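Local coordinates for protein (2Z,6E)-hedycaryol synthase (Kitasatospora setae, PDB 4MC3) that catalyses the magnesium-dependent 1,11-cyclisation of (2E,6E)-farnesyl diphosphate to (2Z,6E)-hedycaryol, releasing diphosphate, at residues A[204-209]-A[273-278]; A[198-203]-A[282-287]; A[190-195]-A[289-294]. All coordinates share one frame; numbering follows the deposited sequence.

Contact 1 (A[204-209]-A[273-278]); sequences GPMNKL and QELLEE
In the all-helical class I terpene synthase fold, P205 in the first turn of helix 204-225 packs against L275 near the C-terminal end of helix 250-282. The two short segments run almost antiparallel, 157° between their N-to-C directions, with axes 8.5 Å apart. The compact proline ring is consistent with this fairly close approach: P205 CB lies 3.5 Å from the backbone N of L275, while P205 CG rests 3.6 Å from the carbonyl O of E274. The same CG also meets CB of E278, so the ring lies against one turn of the partner helix. On one flank of the proline the packing is apolar. The M206 chain, bent at chi2 and chi3, brings its methyl CE to 3.8 Å from CD2 of L275, and Y295 and A296 of helix 286-309 close in on this pair. The other flank is polar. K208 is fully extended and crosses the E274 side chain at about a right angle, forming a salt bridge there. E274 is held on both oxygens, since OE2 also bonds to NE2 of Q270 one turn earlier and only weakly to the lysine. The main charged bond runs from K208 NZ to E274 OE1 at 3.0 Å, on the syn side of the carboxylate and 20° out of its plane.

Contact 2 (A[198-203]-A[282-287]); sequences GSVRTC and QALPSR
The carboxamide of Q282 works through its edge: S199 O lies close to the amide plane beside NE2, and S199 OG stands next to OE1, so one serine meets both ends of the flat group. This places the short helix 198-201 against the turn that joins helices 250-282 and 286-309, at the periphery of the class I terpene synthase fold. In that turn A283, with positive phi, departs from helical geometry, and P285 takes the N-cap position of the next helix. On the other segment C203 is the N-cap of helix 204-225, its side chain capping a backbone N. The hydrogen bond from Q282 NE2 to S199 O is 2.8 Å long and nearly straight, with 166° at the hydrogen, yet the amide N reaches the carbonyl from above its plane, 58° out of it. The same NE2 also donates to OE2 of E278 one helical turn earlier, and these two acceptors probably fix the rotation of the amide. With its hydroxyl set between the backbone N and the carbonyl carbon (chi1 69°), S199 turns OG to Q282 OE1. Their separation of 2.4 Å is very short, so the exact geometry of this bond is doubtful. Beside the polar pair the contact becomes apolar. Both V200 and L284 lie on L279 of helix 250-282, and V200 CG2 touches CD1 of L284 at 3.6 Å.

Contact 3 (A[190-195]-A[289-294]); sequences LRLPIF and REAAVD
The irregular loop 190-195 passes over helix 286-309 with its backbone closest at L192 and A291, whose CA atoms are 5.8 Å apart. The small side chain of A291 suits this approach, its methyl CB lying 3.8 Å from I194 O and also touching CG1 of I194. I194 O is buried by the contact without a partner. L192 sets both methyls, CD1 and CD2, against the carbonyl O of A291, and CD2 also reaches CB of D294 at 4.1 Å. The polar half of the contact is a salt bridge between R191 and D294. R191 has CG between its backbone N and carbonyl carbon (chi1 64°) and is bent again at chi2, which folds the guanidinium back so that one face lies on L192, with CD2 3.6 Å above its centre. End-on, both terminal nitrogens grip a single oxygen, NH1 at 2.8 Å from D294 OD2 and NH2 at 3.1 Å from it. That oxygen lies in the guanidinium plane, but the two N-H groups come to it from one face of the carboxylate, the planes being 75° apart. NH2 adds a weak bond to the backbone O of D294. Beyond the two segments, R191 NE forms a salt bridge with D188, while D294 OD2 also receives R62. A methionine in place of R191 would probably leave D294 OD2 without this pair of N-H donors, D188 without its partner at NE, and L192 CD2 without the flat surface it packs on. With R191 and R62 converging on one oxygen, the two arginines would probably favour the ionised form of D294, and the salt bridge joins the loop to the helix.

From the N terminus, the chain first reaches loop 190-195, then helix 198-201 and the start of helix 204-225, and meets their partners in reverse order on the way back. Contact 1 closes the innermost loop when helix 250-282 returns, contact 2 closes the next across the turn after that helix, and contact 3 the outermost on helix 286-309. The three are therefore nested and none cross. All lie on the same side of the chain's centre, away from the nerolidol pocket and the metal-binding motifs, and bind the region after helix 181-188 to the last helical hairpin. They touch: M206 packs on V200, L276 on V293, and R289 NE probably bonds to L284 O.

Contact 1 (A[204-209]-A[273-278])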
loop_
_atom_site.group_PDB
_atom_site.type_symbol
_atom_site.label_atom_id
_atom_site.label_comp_id
_atom_site.label_asym_id
_atom_site.label_seq_id
_atom_site.Cartn_x
_atom_site.Cartn_y
_atom_site.Cartn_z
ATOM N N GLY A 204 -16.727 9.616 -3.465
ATOM C CA GLY A 204 -16.870 9.366 -2.042
ATOM C C GLY A 204 -16.762 7.906 -1.669
ATOM O O GLY A 204 -15.970 7.555 -0.774
ATOM N N PRO A 205 -17.539 7.039 -2.350
ATOM C CA PRO A 205 -17.462 5.649 -1.950
ATOM C C PRO A 205 -16.067 5.054 -2.213
ATOM O O PRO A 205 -15.624 4.197 -1.444
ATOM C CB PRO A 205 -18.543 4.968 -2.818
ATOM C CG PRO A 205 -19.561 6.047 -3.067
ATOM C CD PRO A 205 -18.781 7.325 -3.118
ATOM N N MET A 206 -15.390 5.463 -3.289
ATOM C CA MET A 206 -14.062 4.892 -3.582
ATOM C C MET A 206 -13.053 5.368 -2.539
ATOM O O MET A 206 -12.175 4.598 -2.104
ATOM C CB MET A 206 -13.589 5.239 -4.970
ATOM C CG MET A 206 -12.433 4.375 -5.476
ATOM S SD MET A 206 -12.978 2.668 -5.733
ATOM C CE MET A 206 -13.375 2.615 -7.465
ATOM N N ASN A 207 -13.134 6.620 -2.139
ATOM C CA ASN A 207 -12.236 7.121 -1.097
ATOM C C ASN A 207 -12.445 6.375 0.214
ATOM O O ASN A 207 -11.483 6.061 0.921
ATOM C CB ASN A 207 -12.410 8.644 -0.887
ATOM C CG ASN A 207 -11.953 9.482 -2.065
ATOM O OD1 ASN A 207 -11.158 9.088 -2.907
ATOM N ND2 ASN A 207 -12.443 10.709 -2.088
ATOM N N LYS A 208 -13.699 6.088 0.545
ATOM C CA LYS A 208 -14.069 5.401 1.763
ATOM C C LYS A 208 -13.543 3.995 1.721
ATOM O O LYS A 208 -13.045 3.445 2.741
ATOM C CB LYS A 208 -15.588 5.429 1.905
ATOM C CG LYS A 208 -16.192 4.718 3.125
ATOM C CD LYS A 208 -17.703 4.957 3.115
ATOM C CE LYS A 208 -18.421 4.129 4.163
ATOM N NZ LYS A 208 -19.871 4.474 4.283
ATOM N N LEU A 209 -13.703 3.355 0.564
ATOM C CA LEU A 209 -13.190 1.984 0.367
ATOM C C LEU A 209 -11.668 1.924 0.503
ATOM O O LEU A 209 -11.139 0.996 1.157
ATOM C CB LEU A 209 -13.602 1.498 -1.051
ATOM C CG LEU A 209 -13.102 0.108 -1.478
ATOM C CD1 LEU A 209 -13.586 -0.984 -0.560
ATOM C CD2 LEU A 209 -13.530 -0.158 -2.916
ATOM N N GLN A 273 -21.031 -1.368 -1.738
ATOM C CA GLN A 273 -22.438 -1.193 -2.114
ATOM C C GLN A 273 -22.689 0.221 -2.585
ATOM O O GLN A 273 -23.364 0.453 -3.597
ATOM C CB GLN A 273 -23.346 -1.555 -0.929
ATOM C CG GLN A 273 -23.398 -3.057 -0.692
ATOM C CD GLN A 273 -23.550 -3.868 -1.993
ATOM O OE1 GLN A 273 -24.593 -3.810 -2.656
ATOM N NE2 GLN A 273 -22.500 -4.621 -2.364
ATOM N N GLU A 274 -22.155 1.177 -1.834
ATOM C CA GLU A 274 -22.306 2.582 -2.136
ATOM C C GLU A 274 -21.648 2.934 -3.469
ATOM O O GLU A 274 -22.130 3.789 -4.220
ATOM C CB GLU A 274 -21.757 3.429 -0.982
ATOM C CG GLU A 274 -22.629 3.345 0.277
ATOM C CD GLU A 274 -22.000 3.976 1.501
ATOM O OE1 GLU A 274 -20.819 4.391 1.459
ATOM O OE2 GLU A 274 -22.693 4.043 2.532
ATOM N N LEU A 275 -20.555 2.248 -3.794
ATOM C CA LEU A 275 -19.903 2.496 -5.054
ATOM C C LEU A 275 -20.786 2.119 -6.239
ATOM O O LEU A 275 -20.868 2.847 -7.220
ATOM C CB LEU A 275 -18.591 1.718 -5.107
ATOM C CG LEU A 275 -17.808 1.753 -6.397
ATOM C CD1 LEU A 275 -17.375 3.157 -6.818
ATOM C CD2 LEU A 275 -16.581 0.835 -6.300
ATOM N N LEU A 276 -21.440 0.984 -6.131
ATOM C CA LEU A 276 -22.379 0.568 -7.157
ATOM C C LEU A 276 -23.432 1.629 -7.446
ATOM O O LEU A 276 -23.731 1.909 -8.613
ATOM C CB LEU A 276 -23.013 -0.769 -6.784
ATOM C CG LEU A 276 -22.052 -1.955 -6.803
ATOM C CD1 LEU A 276 -22.674 -3.248 -6.287
ATOM C CD2 LEU A 276 -21.497 -2.170 -8.209
ATOM N N GLU A 277 -23.974 2.238 -6.394
ATOM C CA GLU A 277 -24.975 3.315 -6.537
ATOM C C GLU A 277 -24.391 4.549 -7.217
ATOM O O GLU A 277 -25.025 5.180 -8.080
ATOM C CB GLU A 277 -25.539 3.698 -5.154
ATOM C CG GLU A 277 -26.228 2.558 -4.415
ATOM C CD GLU A 277 -26.610 2.900 -2.973
ATOM O OE1 GLU A 277 -26.512 4.093 -2.552
ATOM O OE2 GLU A 277 -27.022 1.953 -2.263
ATOM N N GLU A 278 -23.147 4.874 -6.878
ATOM C CA GLU A 278 -22.508 6.052 -7.430
ATOM C C GLU A 278 -22.197 5.832 -8.920
ATOM O O GLU A 278 -22.247 6.779 -9.698
ATOM C CB GLU A 278 -21.208 6.382 -6.657
ATOM C CG GLU A 278 -20.318 7.482 -7.262
ATOM C CD GLU A 278 -20.993 8.867 -7.256
ATOM O OE1 GLU A 278 -22.040 9.004 -6.600
ATOM O OE2 GLU A 278 -20.478 9.836 -7.875
#

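Contact 2 (A[198-203]-A[282-287])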
loop_
_atom_site.group_PDB
_atom_site.type_symbol
_atom_site.label_atom_id
_atom_site.label_comp_id
_atom_site.label_asym_id
_atom_site.label_seq_id
_atom_site.Cartn_x
_atom_site.Cartn_y
_atom_site.Cartn_z
ATOM N N GLY A 198 -11.381 9.944 -13.540
ATOM C CA GLY A 198 -11.101 10.742 -12.329
ATOM C C GLY A 198 -12.276 10.907 -11.374
ATOM O O GLY A 198 -12.087 10.912 -10.158
ATOM N N SER A 199 -13.485 11.018 -11.927
ATOM C CA SER A 199 -14.710 11.114 -11.161
ATOM C C SER A 199 -15.099 9.850 -10.396
ATOM O O SER A 199 -15.988 9.894 -9.547
ATOM C CB SER A 199 -15.869 11.504 -12.096
ATOM O OG SER A 199 -16.192 10.453 -12.987
ATOM N N VAL A 200 -14.489 8.719 -10.748
ATOM C CA VAL A 200 -14.672 7.456 -10.025
ATOM C C VAL A 200 -13.501 7.237 -9.048
ATOM O O VAL A 200 -13.743 6.846 -7.892
ATOM C CB VAL A 200 -14.748 6.254 -11.006
ATOM C CG1 VAL A 200 -14.790 4.929 -10.250
ATOM C CG2 VAL A 200 -15.979 6.417 -11.879
ATOM N N ARG A 201 -12.282 7.517 -9.484
ATOM C CA ARG A 201 -11.079 7.288 -8.655
ATOM C C ARG A 201 -11.155 8.026 -7.321
ATOM O O ARG A 201 -10.721 7.514 -6.297
ATOM C CB ARG A 201 -9.810 7.730 -9.375
ATOM C CG ARG A 201 -8.534 7.293 -8.681
ATOM C CD ARG A 201 -7.278 7.716 -9.413
ATOM N NE ARG A 201 -7.131 7.110 -10.730
ATOM C CZ ARG A 201 -7.263 7.723 -11.906
ATOM N NH1 ARG A 201 -7.575 9.025 -12.011
ATOM N NH2 ARG A 201 -7.104 7.029 -13.013
ATOM N N THR A 202 -11.777 9.200 -7.327
ATOM C CA THR A 202 -11.798 10.089 -6.172
ATOM C C THR A 202 -13.246 10.373 -5.720
ATOM O O THR A 202 -13.504 11.336 -4.959
ATOM C CB THR A 202 -11.091 11.429 -6.493
ATOM O OG1 THR A 202 -11.807 12.127 -7.506
ATOM C CG2 THR A 202 -9.656 11.233 -6.959
ATOM N N CYS A 203 -14.206 9.548 -6.143
ATOM C CA CYS A 203 -15.576 9.658 -5.632
ATOM C C CYS A 203 -15.638 9.243 -4.137
ATOM O O CYS A 203 -14.688 8.573 -3.626
ATOM C CB CYS A 203 -16.548 8.849 -6.491
ATOM S SG CYS A 203 -16.651 7.067 -6.273
ATOM N N GLN A 282 -23.477 8.402 -12.180
ATOM C CA GLN A 282 -22.560 9.029 -13.131
ATOM C C GLN A 282 -22.900 8.700 -14.588
ATOM O O GLN A 282 -22.458 9.406 -15.490
ATOM C CB GLN A 282 -21.100 8.670 -12.824
ATOM C CG GLN A 282 -20.605 9.358 -11.558
ATOM C CD GLN A 282 -19.095 9.392 -11.411
ATOM O OE1 GLN A 282 -18.342 9.454 -12.391
ATOM N NE2 GLN A 282 -18.640 9.381 -10.157
ATOM N N ALA A 283 -23.683 7.655 -14.808
ATOM C CA ALA A 283 -24.054 7.231 -16.156
ATOM C C ALA A 283 -22.835 6.956 -17.032
ATOM O O ALA A 283 -22.707 7.445 -18.128
ATOM C CB ALA A 283 -24.973 8.244 -16.821
ATOM N N LEU A 284 -21.975 6.087 -16.544
ATOM C CA LEU A 284 -20.704 5.766 -17.210
ATOM C C LEU A 284 -20.852 4.736 -18.327
ATOM O O LEU A 284 -21.766 3.891 -18.322
ATOM C CB LEU A 284 -19.760 5.195 -16.160
ATOM C CG LEU A 284 -19.425 6.155 -15.044
ATOM C CD1 LEU A 284 -18.846 5.391 -13.853
ATOM C CD2 LEU A 284 -18.486 7.231 -15.559
ATOM N N PRO A 285 -19.917 4.747 -19.274
ATOM C CA PRO A 285 -19.876 3.647 -20.221
ATOM C C PRO A 285 -19.698 2.335 -19.491
ATOM O O PRO A 285 -19.103 2.300 -18.388
ATOM C CB PRO A 285 -18.621 3.939 -21.043
ATOM C CG PRO A 285 -18.371 5.403 -20.892
ATOM C CD PRO A 285 -18.889 5.760 -19.534
ATOM N N SER A 286 -20.208 1.278 -20.092
ATOM C CA SER A 286 -20.097 -0.063 -19.508
ATOM C C SER A 286 -18.678 -0.448 -19.186
ATOM O O SER A 286 -18.402 -1.022 -18.128
ATOM C CB SER A 286 -20.692 -1.094 -20.472
ATOM O OG SER A 286 -22.032 -0.722 -20.734
ATOM N N ARG A 287 -17.750 -0.095 -20.072
ATOM C CA ARG A 287 -16.348 -0.473 -19.856
ATOM C C ARG A 287 -15.812 0.139 -18.559
ATOM O O ARG A 287 -15.038 -0.503 -17.821
ATOM C CB ARG A 287 -15.550 0.027 -21.044
ATOM C CG ARG A 287 -14.098 -0.327 -21.017
ATOM C CD ARG A 287 -13.522 0.323 -22.266
ATOM N NE ARG A 287 -12.632 -0.562 -22.900
ATOM C CZ ARG A 287 -11.705 -0.127 -23.731
ATOM N NH1 ARG A 287 -11.636 1.193 -24.040
ATOM N NH2 ARG A 287 -10.843 -1.012 -24.217
#

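Contact 3 (A[190-195]-A[289-294])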
loop_
_atom_site.group_PDB
_atom_site.type_symbol
_atom_site.label_atom_id
_atom_site.label_comp_id
_atom_site.label_asym_id
_atom_site.label_seq_id
_atom_site.Cartn_x
_atom_site.Cartn_y
_atom_site.Cartn_z
ATOM N N LEU A 190 -3.347 -0.430 -14.222
ATOM C CA LEU A 190 -2.616 -0.787 -15.416
ATOM C C LEU A 190 -3.166 -2.082 -16.041
ATOM O O LEU A 190 -3.011 -2.281 -17.254
ATOM C CB LEU A 190 -1.149 -0.923 -15.126
ATOM C CG LEU A 190 -0.328 0.368 -15.153
ATOM C CD1 LEU A 190 -0.731 1.432 -14.208
ATOM C CD2 LEU A 190 1.131 0.122 -14.888
ATOM N N ARG A 191 -3.803 -2.948 -15.245
ATOM C CA ARG A 191 -4.314 -4.214 -15.784
ATOM C C ARG A 191 -5.784 -4.180 -16.165
ATOM O O ARG A 191 -6.303 -5.150 -16.752
ATOM C CB ARG A 191 -4.036 -5.386 -14.856
ATOM C CG ARG A 191 -4.694 -5.382 -13.508
ATOM C CD ARG A 191 -6.035 -6.068 -13.450
ATOM N NE ARG A 191 -6.671 -5.807 -12.176
ATOM C CZ ARG A 191 -7.897 -6.165 -11.849
ATOM N NH1 ARG A 191 -8.642 -6.862 -12.718
ATOM N NH2 ARG A 191 -8.408 -5.792 -10.699
ATOM N N LEU A 192 -6.468 -3.088 -15.868
ATOM C CA LEU A 192 -7.877 -2.937 -16.186
ATOM C C LEU A 192 -7.980 -2.634 -17.726
ATOM O O LEU A 192 -7.022 -2.222 -18.333
ATOM C CB LEU A 192 -8.470 -1.783 -15.384
ATOM C CG LEU A 192 -8.432 -1.920 -13.848
ATOM C CD1 LEU A 192 -8.963 -0.658 -13.203
ATOM C CD2 LEU A 192 -9.197 -3.135 -13.378
ATOM N N PRO A 193 -9.159 -2.872 -18.294
ATOM C CA PRO A 193 -9.440 -2.530 -19.696
ATOM C C PRO A 193 -9.307 -1.044 -19.962
ATOM O O PRO A 193 -8.919 -0.667 -21.048
ATOM C CB PRO A 193 -10.894 -2.993 -19.883
ATOM C CG PRO A 193 -11.053 -4.084 -18.871
ATOM C CD PRO A 193 -10.272 -3.591 -17.666
ATOM N N ILE A 194 -9.527 -0.219 -18.945
ATOM C CA ILE A 194 -9.263 1.186 -19.076
ATOM C C ILE A 194 -8.949 1.709 -17.688
ATOM O O ILE A 194 -9.327 1.087 -16.668
ATOM C CB ILE A 194 -10.449 1.958 -19.657
ATOM C CG1 ILE A 194 -11.665 1.782 -18.744
ATOM C CG2 ILE A 194 -10.616 1.570 -21.146
ATOM C CD1 ILE A 194 -12.828 2.581 -19.247
ATOM N N PHE A 195 -8.269 2.845 -17.648
ATOM C CA PHE A 195 -8.067 3.535 -16.380
ATOM C C PHE A 195 -9.400 4.023 -15.808
ATOM O O PHE A 195 -10.340 4.376 -16.561
ATOM C CB PHE A 195 -7.042 4.686 -16.533
ATOM C CG PHE A 195 -5.652 4.235 -16.708
ATOM C CD1 PHE A 195 -4.779 4.271 -15.658
ATOM C CD2 PHE A 195 -5.204 3.695 -17.926
ATOM C CE1 PHE A 195 -3.502 3.783 -15.782
ATOM C CE2 PHE A 195 -3.923 3.244 -18.051
ATOM C CZ PHE A 195 -3.074 3.257 -16.986
ATOM N N ARG A 289 -17.637 1.214 -15.928
ATOM C CA ARG A 289 -18.311 0.576 -14.778
ATOM C C ARG A 289 -17.661 -0.758 -14.417
ATOM O O ARG A 289 -17.379 -1.016 -13.237
ATOM C CB ARG A 289 -19.802 0.355 -15.048
ATOM C CG ARG A 289 -20.527 1.642 -15.298
ATOM C CD ARG A 289 -21.911 1.297 -15.849
ATOM N NE ARG A 289 -22.761 2.470 -16.002
ATOM C CZ ARG A 289 -23.730 2.820 -15.148
ATOM N NH1 ARG A 289 -23.994 2.090 -14.058
ATOM N NH2 ARG A 289 -24.444 3.904 -15.388
ATOM N N GLU A 290 -17.370 -1.565 -15.429
ATOM C CA GLU A 290 -16.731 -2.855 -15.233
ATOM C C GLU A 290 -15.351 -2.700 -14.599
ATOM O O GLU A 290 -14.995 -3.439 -13.660
ATOM C CB GLU A 290 -16.632 -3.593 -16.589
ATOM C CG GLU A 290 -15.957 -4.963 -16.566
ATOM C CD GLU A 290 -15.708 -5.515 -17.969
ATOM O OE1 GLU A 290 -16.506 -5.213 -18.897
ATOM O OE2 GLU A 290 -14.712 -6.253 -18.144
ATOM N N ALA A 291 -14.564 -1.738 -15.098
ATOM C CA ALA A 291 -13.224 -1.476 -14.570
ATOM C C ALA A 291 -13.288 -1.058 -13.105
ATOM O O ALA A 291 -12.507 -1.528 -12.270
ATOM C CB ALA A 291 -12.527 -0.422 -15.400
ATOM N N ALA A 292 -14.246 -0.194 -12.771
ATOM C CA ALA A 292 -14.401 0.241 -11.401
ATOM C C ALA A 292 -14.799 -0.916 -10.469
ATOM O O ALA A 292 -14.274 -1.028 -9.335
ATOM C CB ALA A 292 -15.407 1.360 -11.319
ATOM N N VAL A 293 -15.718 -1.768 -10.921
ATOM C CA VAL A 293 -16.113 -2.909 -10.076
ATOM C C VAL A 293 -14.956 -3.902 -9.839
ATOM O O VAL A 293 -14.790 -4.435 -8.716
ATOM C CB VAL A 293 -17.330 -3.621 -10.699
ATOM C CG1 VAL A 293 -17.632 -4.940 -9.985
ATOM C CG2 VAL A 293 -18.505 -2.682 -10.640
ATOM N N ASP A 294 -14.160 -4.140 -10.870
ATOM C CA ASP A 294 -13.023 -5.052 -10.792
ATOM C C ASP A 294 -11.965 -4.438 -9.836
ATOM O O ASP A 294 -11.350 -5.164 -9.034
ATOM C CB ASP A 294 -12.450 -5.297 -12.195
ATOM C CG ASP A 294 -11.699 -6.620 -12.358
ATOM O OD1 ASP A 294 -11.703 -7.163 -13.491
ATOM O OD2 ASP A 294 -11.065 -7.131 -11.428
#